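Local coordinates for protein putative NAD(P)H:FMN oxidoreductase (Porphyromonas gingivalis W83, PDB 3GE5) that binds flavin mononucleotide and probably works as a nitroreductase-type NAD(P)H-dependent flavin oxidoreductase, at residues Ile100-Leu105 with Leu169-Gly174; Ile126-Met131 with Pro165-Ala170. One frame throughout, in Å; residues are numbered along the deposited sequence.

Interaction 1 of 2, residues Ile100-Leu105 with Leu169-Gly174; sequences IYIITL and LALGYG
Ile100-Ile102 and Leu169-Leu171 pair as antiparallel neighbours, their short axes 4.8 Å apart and their N-to-C directions at 156°, with hydrogen-bonded pairs at Ile100/Leu171 and Ile102/Leu169 flanking the non-hydrogen-bonded pair Tyr101/Ala170. They are the two central strands of the antiparallel sheet of the nitroreductase fold. Ile102 N gives to Leu169 O (2.9 Å) and Leu169 N to Ile102 O (2.8 Å), both fairly straight; Leu171 N reaches Ile100 O at 2.9 Å. The return bond, Ile100 N to Leu171 O, is longer at 3.1 Å and more bent, 146° at the hydrogen. Between the two rings of bonds, Tyr101 CA offers its hydrogen to Leu169 O, a CA-H...O contact of 3.4 Å. On the face carrying Ile100, Ile102, Leu169 and Leu171, the last reaches across the strand gap: its CG sits between backbone N and carbonyl carbon (chi1 68°), which turns the fork toward both isoleucines. CD1 lies beside CB and CD1 of Ile100, while CD2 goes to Ile102. Tyr101 and Ala170 occupy the other face, where Ala170 lies near Trp94 of the flavin site. The tyrosine hydroxyl is held by Phe95 O, and Ala170 CB approaches the ring obliquely at CD1, 4.1 Å away. Ile102 CD1, at the end of an extended chain, meets Leu171 CD2 at 3.7 Å.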
ATOM      1  N   ILE A 100     -12.903   4.950  15.707  1.00 17.67           N
ATOM      2  CA  ILE A 100     -12.523   3.569  15.433  1.00 18.04           C
ATOM      3  C   ILE A 100     -11.049   3.495  15.115  1.00 18.42           C
ATOM      4  O   ILE A 100     -10.531   4.329  14.377  1.00 16.48           O
ATOM      5  CB  ILE A 100     -13.331   2.968  14.248  1.00 18.96           C
ATOM      6  CG1 ILE A 100     -14.815   2.961  14.607  1.00 20.11           C
ATOM      7  CG2 ILE A 100     -12.868   1.504  13.943  1.00 17.18           C
ATOM      8  CD1 ILE A 100     -15.727   2.350  13.554  1.00 22.83           C
ATOM      9  N   TYR A 101     -10.400   2.476  15.667  1.00 17.22           N
ATOM     10  CA  TYR A 101      -9.022   2.164  15.305  1.00 16.59           C
ATOM     11  C   TYR A 101      -8.931   0.740  14.760  1.00 17.37           C
ATOM     12  O   TYR A 101      -9.478  -0.198  15.339  1.00 16.45           O
ATOM     13  CB  TYR A 101      -8.084   2.286  16.504  1.00 18.75           C
ATOM     14  CG  TYR A 101      -8.194   3.586  17.248  1.00 17.46           C
ATOM     15  CD1 TYR A 101      -7.378   4.666  16.931  1.00 20.37           C
ATOM     16  CD2 TYR A 101      -9.092   3.714  18.320  1.00 17.98           C
ATOM     17  CE1 TYR A 101      -7.453   5.860  17.649  1.00 17.77           C
ATOM     18  CE2 TYR A 101      -9.172   4.889  19.047  1.00 18.72           C
ATOM     19  CZ  TYR A 101      -8.356   5.953  18.712  1.00 17.07           C
ATOM     20  OH  TYR A 101      -8.471   7.110  19.460  1.00 19.57           O
ATOM     21  N   ILE A 102      -8.252   0.582  13.630  1.00 15.66           N
ATOM     22  CA  ILE A 102      -7.917  -0.750  13.137  1.00 14.63           C
ATOM     23  C   ILE A 102      -6.392  -0.930  13.257  1.00 16.24           C
ATOM     24  O   ILE A 102      -5.614  -0.276  12.510  1.00 16.57           O
ATOM     25  CB  ILE A 102      -8.372  -1.009  11.677  1.00 16.88           C
ATOM     26  CG1 ILE A 102      -9.880  -0.759  11.516  1.00 16.26           C
ATOM     27  CG2 ILE A 102      -7.990  -2.441  11.259  1.00 15.32           C
ATOM     28  CD1 ILE A 102     -10.367  -0.744   9.992  1.00 16.51           C
ATOM     29  N   ILE A 103      -6.005  -1.756  14.230  1.00 17.46           N
ATOM     30  CA  ILE A 103      -4.567  -2.023  14.492  1.00 16.75           C
ATOM     31  C   ILE A 103      -4.164  -3.157  13.580  1.00 16.73           C
ATOM     32  O   ILE A 103      -4.660  -4.287  13.734  1.00 17.10           O
ATOM     33  CB  ILE A 103      -4.288  -2.417  15.955  1.00 14.28           C
ATOM     34  CG1 ILE A 103      -4.961  -1.431  16.921  1.00 17.46           C
ATOM     35  CG2 ILE A 103      -2.750  -2.544  16.186  1.00 17.43           C
ATOM     36  CD1 ILE A 103      -4.815  -1.704  18.394  1.00 18.60           C
ATOM     37  N   THR A 104      -3.271  -2.887  12.631  1.00 15.88           N
ATOM     38  CA  THR A 104      -2.822  -3.918  11.712  1.00 15.52           C
ATOM     39  C   THR A 104      -1.547  -4.557  12.246  1.00 15.79           C
ATOM     40  O   THR A 104      -0.506  -3.908  12.360  1.00 17.25           O
ATOM     41  CB  THR A 104      -2.620  -3.373  10.300  1.00 16.58           C
ATOM     42  OG1 THR A 104      -3.862  -2.799   9.874  1.00 18.10           O
ATOM     43  CG2 THR A 104      -2.184  -4.460   9.299  1.00 16.67           C
ATOM     44  N   LEU A 105      -1.682  -5.845  12.556  1.00 15.81           N
ATOM     45  CA  LEU A 105      -0.637  -6.643  13.095  1.00 15.09           C
ATOM     46  C   LEU A 105       0.032  -7.404  11.965  1.00 17.49           C
ATOM     47  O   LEU A 105      -0.657  -7.947  11.077  1.00 17.86           O
ATOM     48  CB  LEU A 105      -1.203  -7.674  14.076  1.00 15.93           C
ATOM     49  CG  LEU A 105      -2.142  -7.150  15.164  1.00 18.19           C
ATOM     50  CD1 LEU A 105      -2.553  -8.256  16.112  1.00 18.62           C
ATOM     51  CD2 LEU A 105      -1.439  -5.966  15.926  1.00 17.86           C
ATOM     52  N   LEU A 169      -5.067   2.321  11.545  1.00 15.64           N
ATOM     53  CA  LEU A 169      -5.935   3.193  10.750  1.00 18.42           C
ATOM     54  C   LEU A 169      -6.919   3.792  11.720  1.00 17.32           C
ATOM     55  O   LEU A 169      -7.714   3.085  12.299  1.00 16.72           O
ATOM     56  CB  LEU A 169      -6.668   2.430   9.636  1.00 18.23           C
ATOM     57  CG  LEU A 169      -7.414   3.322   8.615  1.00 17.26           C
ATOM     58  CD1 LEU A 169      -6.394   4.214   7.869  1.00 16.99           C
ATOM     59  CD2 LEU A 169      -8.277   2.486   7.619  1.00 16.57           C
ATOM     60  N   ALA A 170      -6.815   5.112  11.920  1.00 15.99           N
ATOM     61  CA  ALA A 170      -7.749   5.864  12.766  1.00 14.79           C
ATOM     62  C   ALA A 170      -8.835   6.467  11.860  1.00 17.29           C
ATOM     63  O   ALA A 170      -8.508   7.149  10.903  1.00 16.82           O
ATOM     64  CB  ALA A 170      -7.042   6.962  13.531  1.00 15.41           C
ATOM     65  N   LEU A 171     -10.095   6.151  12.139  1.00 17.14           N
ATOM     66  CA  LEU A 171     -11.181   6.470  11.195  1.00 15.15           C
ATOM     67  C   LEU A 171     -12.504   6.844  11.874  1.00 16.37           C
ATOM     68  O   LEU A 171     -12.750   6.497  13.012  1.00 15.53           O
ATOM     69  CB  LEU A 171     -11.413   5.315  10.198  1.00 19.00           C
ATOM     70  CG  LEU A 171     -11.991   4.026  10.775  1.00 18.88           C
ATOM     71  CD1 LEU A 171     -13.475   3.913  10.479  1.00 18.15           C
ATOM     72  CD2 LEU A 171     -11.205   2.828  10.197  1.00 21.11           C
ATOM     73  N   GLY A 172     -13.332   7.539  11.105  1.00 17.09           N
ATOM     74  CA  GLY A 172     -14.647   7.962  11.537  1.00 18.21           C
ATOM     75  C   GLY A 172     -15.220   8.935  10.524  1.00 16.65           C
ATOM     76  O   GLY A 172     -14.657   9.132   9.429  1.00 17.94           O
ATOM     77  N   TYR A 173     -16.350   9.540  10.855  1.00 18.36           N
ATOM     78  CA  TYR A 173     -16.860  10.631  10.046  1.00 16.94           C
ATOM     79  C   TYR A 173     -16.097  11.898  10.374  1.00 18.14           C
ATOM     80  O   TYR A 173     -16.031  12.317  11.532  1.00 17.84           O
ATOM     81  CB  TYR A 173     -18.375  10.834  10.228  1.00 16.72           C
ATOM     82  CG  TYR A 173     -19.195   9.809   9.500  1.00 16.63           C
ATOM     83  CD1 TYR A 173     -19.373   9.900   8.118  1.00 19.17           C
ATOM     84  CD2 TYR A 173     -19.769   8.744  10.174  1.00 17.50           C
ATOM     85  CE1 TYR A 173     -20.105   8.954   7.431  1.00 19.89           C
ATOM     86  CE2 TYR A 173     -20.494   7.777   9.496  1.00 17.41           C
ATOM     87  CZ  TYR A 173     -20.673   7.893   8.125  1.00 21.43           C
ATOM     88  OH  TYR A 173     -21.396   6.952   7.423  1.00 21.85           O
ATOM     89  N   GLY A 174     -15.493  12.503   9.360  1.00 18.22           N
ATOM     90  CA  GLY A 174     -14.737  13.721   9.569  1.00 19.72           C
ATOM     91  C   GLY A 174     -15.582  14.923   9.952  1.00 20.34           C
ATOM     92  O   GLY A 174     -16.754  15.021   9.593  1.00 20.08           O
TER

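Interaction 2 of 2, residues Ile126-Met131 with Pro165-Ala170; sequences IAMTYM and PVSILA
Ser167 packs on selenomethionine Met128, and Leu169 on Met128 and a second selenomethionine, Met131, setting helix 120-137 on the inner strand 163-172 in the alpha-beta core of the nitroreductase fold. Helix and strand run almost parallel, at 7°, with the short axes 9.6 Å apart, a spacing bridged by side chains. Ahead of the contact, Val166 O accepts a hydrogen bond from Arg114 of the second subunit. At Ser167 the methylene does the touching: CB lies 3.8 Å from Met128 CE and 3.9 Å from Met128 CG. Its OG accepts a weak hydrogen bond from Trp144 NE1, and the side chain also adjoins Cys146 of the flavin site. Ile168 points away from the helix, so its part here is backbone: Met128 CE rests against its carbonyl carbon at 3.8 Å. Bends at both later torsions of Met128 (chi2 -79°, chi3 -58°) bring this methyl there: they carry the selenium partly along the strand, and the terminal SE-CE bond then turns across it, to the Ile168-Leu169 peptide. The same methyl lies 3.7 Å from Leu169 N and 3.9 Å from Leu169 CB, with the selenium close to both atoms, as the Met128 and Leu169 side chains pass alongside one another in opposing senses. Leu169 extends one branch to the next helical turn, where CD2 stands 3.9 Å from Met131 CB and 3.8 Å from Met131 C.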
ATOM      1  N   ILE A 126       0.083  -2.843   2.241  1.00 15.39           N
ATOM      2  CA  ILE A 126      -0.890  -3.010   1.133  1.00 15.01           C
ATOM      3  C   ILE A 126      -2.300  -3.120   1.743  1.00 14.72           C
ATOM      4  O   ILE A 126      -3.249  -2.452   1.280  1.00 15.94           O
ATOM      5  CB  ILE A 126      -0.563  -4.266   0.259  1.00 14.99           C
ATOM      6  CG1 ILE A 126       0.874  -4.204  -0.318  1.00 17.63           C
ATOM      7  CG2 ILE A 126      -1.543  -4.378  -0.858  1.00 13.70           C
ATOM      8  CD1 ILE A 126       1.381  -5.531  -0.979  1.00 15.15           C
ATOM      9  N   ALA A 127      -2.442  -3.944   2.780  1.00 15.83           N
ATOM     10  CA  ALA A 127      -3.753  -4.104   3.425  1.00 15.32           C
ATOM     11  C   ALA A 127      -4.243  -2.732   3.996  1.00 16.88           C
ATOM     12  O   ALA A 127      -5.417  -2.346   3.823  1.00 16.79           O
ATOM     13  CB  ALA A 127      -3.731  -5.152   4.546  1.00 15.23           C
HETATM   14  N   MSE A 128      -3.336  -2.018   4.675  1.00 15.53           N
HETATM   15  CA  MSE A 128      -3.661  -0.693   5.226  1.00 14.98           C
HETATM   16  C   MSE A 128      -4.102   0.259   4.094  1.00 16.01           C
HETATM   17  O   MSE A 128      -5.066   1.023   4.255  1.00 17.41           O
HETATM   18  CB  MSE A 128      -2.461  -0.101   5.969  1.00 17.90           C
HETATM   19  CG  MSE A 128      -2.303  -0.655   7.374  1.00 14.67           C
HETATM   20 SE   MSE A 128      -3.548   0.182   8.647  0.80 15.02          SE
HETATM   21  CE  MSE A 128      -3.010   2.048   8.427  1.00 16.03           C
ATOM     22  N   THR A 129      -3.400   0.225   2.971  1.00 16.47           N
ATOM     23  CA  THR A 129      -3.725   1.114   1.838  1.00 14.89           C
ATOM     24  C   THR A 129      -5.142   0.776   1.311  1.00 16.61           C
ATOM     25  O   THR A 129      -5.967   1.657   1.079  1.00 15.49           O
ATOM     26  CB  THR A 129      -2.671   1.041   0.704  1.00 15.74           C
ATOM     27  OG1 THR A 129      -1.386   1.441   1.203  1.00 16.37           O
ATOM     28  CG2 THR A 129      -3.097   1.960  -0.523  1.00 15.88           C
ATOM     29  N   TYR A 130      -5.411  -0.519   1.132  1.00 15.77           N
ATOM     30  CA  TYR A 130      -6.743  -0.956   0.694  1.00 15.95           C
ATOM     31  C   TYR A 130      -7.800  -0.455   1.672  1.00 17.17           C
ATOM     32  O   TYR A 130      -8.885  -0.003   1.270  1.00 17.32           O
ATOM     33  CB  TYR A 130      -6.795  -2.488   0.591  1.00 16.49           C
ATOM     34  CG  TYR A 130      -6.420  -3.019  -0.779  1.00 15.24           C
ATOM     35  CD1 TYR A 130      -5.267  -2.606  -1.415  1.00 18.25           C
ATOM     36  CD2 TYR A 130      -7.224  -3.960  -1.429  1.00 17.83           C
ATOM     37  CE1 TYR A 130      -4.960  -3.059  -2.698  1.00 15.76           C
ATOM     38  CE2 TYR A 130      -6.903  -4.447  -2.688  1.00 17.33           C
ATOM     39  CZ  TYR A 130      -5.788  -3.984  -3.317  1.00 15.85           C
ATOM     40  OH  TYR A 130      -5.473  -4.442  -4.565  1.00 17.25           O
HETATM   41  N   MSE A 131      -7.519  -0.569   2.956  1.00 15.64           N
HETATM   42  CA  MSE A 131      -8.517  -0.202   3.986  1.00 16.25           C
HETATM   43  C   MSE A 131      -8.739   1.328   4.014  1.00 17.83           C
HETATM   44  O   MSE A 131      -9.884   1.830   4.138  1.00 16.53           O
HETATM   45  CB  MSE A 131      -8.165  -0.761   5.378  1.00 17.57           C
HETATM   46  CG  MSE A 131      -8.284  -2.276   5.455  1.00 15.33           C
HETATM   47 SE   MSE A 131      -8.127  -3.009   7.211  0.80 15.20          SE
HETATM   48  CE  MSE A 131      -6.253  -2.615   7.562  1.00 19.26           C
ATOM     49  N   PRO A 165       2.486  -4.831  16.020  1.00 17.61           N
ATOM     50  CA  PRO A 165       1.527  -3.818  15.516  1.00 17.49           C
ATOM     51  C   PRO A 165       2.286  -2.807  14.644  1.00 16.91           C
ATOM     52  O   PRO A 165       3.136  -2.074  15.165  1.00 18.52           O
ATOM     53  CB  PRO A 165       1.005  -3.180  16.797  1.00 17.02           C
ATOM     54  CG  PRO A 165       2.105  -3.368  17.814  1.00 18.85           C
ATOM     55  CD  PRO A 165       2.800  -4.650  17.458  1.00 19.08           C
ATOM     56  N   VAL A 166       2.069  -2.823  13.332  1.00 15.24           N
ATOM     57  CA  VAL A 166       2.887  -2.014  12.396  1.00 17.51           C
ATOM     58  C   VAL A 166       2.312  -0.601  12.187  1.00 16.03           C
ATOM     59  O   VAL A 166       3.020   0.405  12.215  1.00 16.76           O
ATOM     60  CB  VAL A 166       3.027  -2.734  11.030  1.00 16.32           C
ATOM     61  CG1 VAL A 166       3.882  -1.919  10.057  1.00 17.65           C
ATOM     62  CG2 VAL A 166       3.596  -4.178  11.217  1.00 17.93           C
ATOM     63  N   SER A 167       0.998  -0.563  12.001  1.00 16.29           N
ATOM     64  CA  SER A 167       0.250   0.640  11.624  1.00 15.71           C
ATOM     65  C   SER A 167      -1.139   0.568  12.237  1.00 16.49           C
ATOM     66  O   SER A 167      -1.667  -0.541  12.463  1.00 17.01           O
ATOM     67  CB  SER A 167       0.109   0.723  10.123  1.00 16.58           C
ATOM     68  OG  SER A 167       1.360   0.813   9.472  1.00 16.75           O
ATOM     69  N   ILE A 168      -1.732   1.741  12.469  1.00 15.11           N
ATOM     70  CA  ILE A 168      -3.129   1.846  12.932  1.00 15.63           C
ATOM     71  C   ILE A 168      -3.916   2.762  12.015  1.00 15.97           C
ATOM     72  O   ILE A 168      -3.458   3.872  11.707  1.00 16.73           O
ATOM     73  CB  ILE A 168      -3.190   2.426  14.355  1.00 16.11           C
ATOM     74  CG1 ILE A 168      -2.400   1.566  15.361  1.00 18.83           C
ATOM     75  CG2 ILE A 168      -4.664   2.620  14.812  1.00 17.11           C
ATOM     76  CD1 ILE A 168      -2.236   2.166  16.757  1.00 16.92           C
ATOM     77  N   LEU A 169      -5.067   2.321  11.545  1.00 15.64           N
ATOM     78  CA  LEU A 169      -5.935   3.193  10.750  1.00 18.42           C
ATOM     79  C   LEU A 169      -6.919   3.792  11.720  1.00 17.32           C
ATOM     80  O   LEU A 169      -7.714   3.085  12.299  1.00 16.72           O
ATOM     81  CB  LEU A 169      -6.668   2.430   9.636  1.00 18.23           C
ATOM     82  CG  LEU A 169      -7.414   3.322   8.615  1.00 17.26           C
ATOM     83  CD1 LEU A 169      -6.394   4.214   7.869  1.00 16.99           C
ATOM     84  CD2 LEU A 169      -8.277   2.486   7.619  1.00 16.57           C
ATOM     85  N   ALA A 170      -6.815   5.112  11.920  1.00 15.99           N
ATOM     86  CA  ALA A 170      -7.749   5.864  12.766  1.00 14.79           C
ATOM     87  C   ALA A 170      -8.835   6.467  11.860  1.00 17.29           C
ATOM     88  O   ALA A 170      -8.508   7.149  10.903  1.00 16.82           O
ATOM     89  CB  ALA A 170      -7.042   6.962  13.531  1.00 15.41           C
TER

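After strand 72-77 and helix 80-86, the chain forms strand 100-107, then runs through helix 120-137, strand 141-145 and helix 150-156 before returning as strand 163-172. Interaction 1 closes this long excursion, with 63 residues between its segments. Interaction 2 closes a shorter loop of 33 residues from the helix, which lies wholly within the span of interaction 1; both end on strand 163-172 and share Leu169 and Ala170. Thr104 bridges them: its N lies 2.8 Å from Ser167 O, a probable hydrogen bond continuing the strand pairing, while its side chain packs on Met128 and Met131. Together they tie two neighbouring strands and a helix into one buried core.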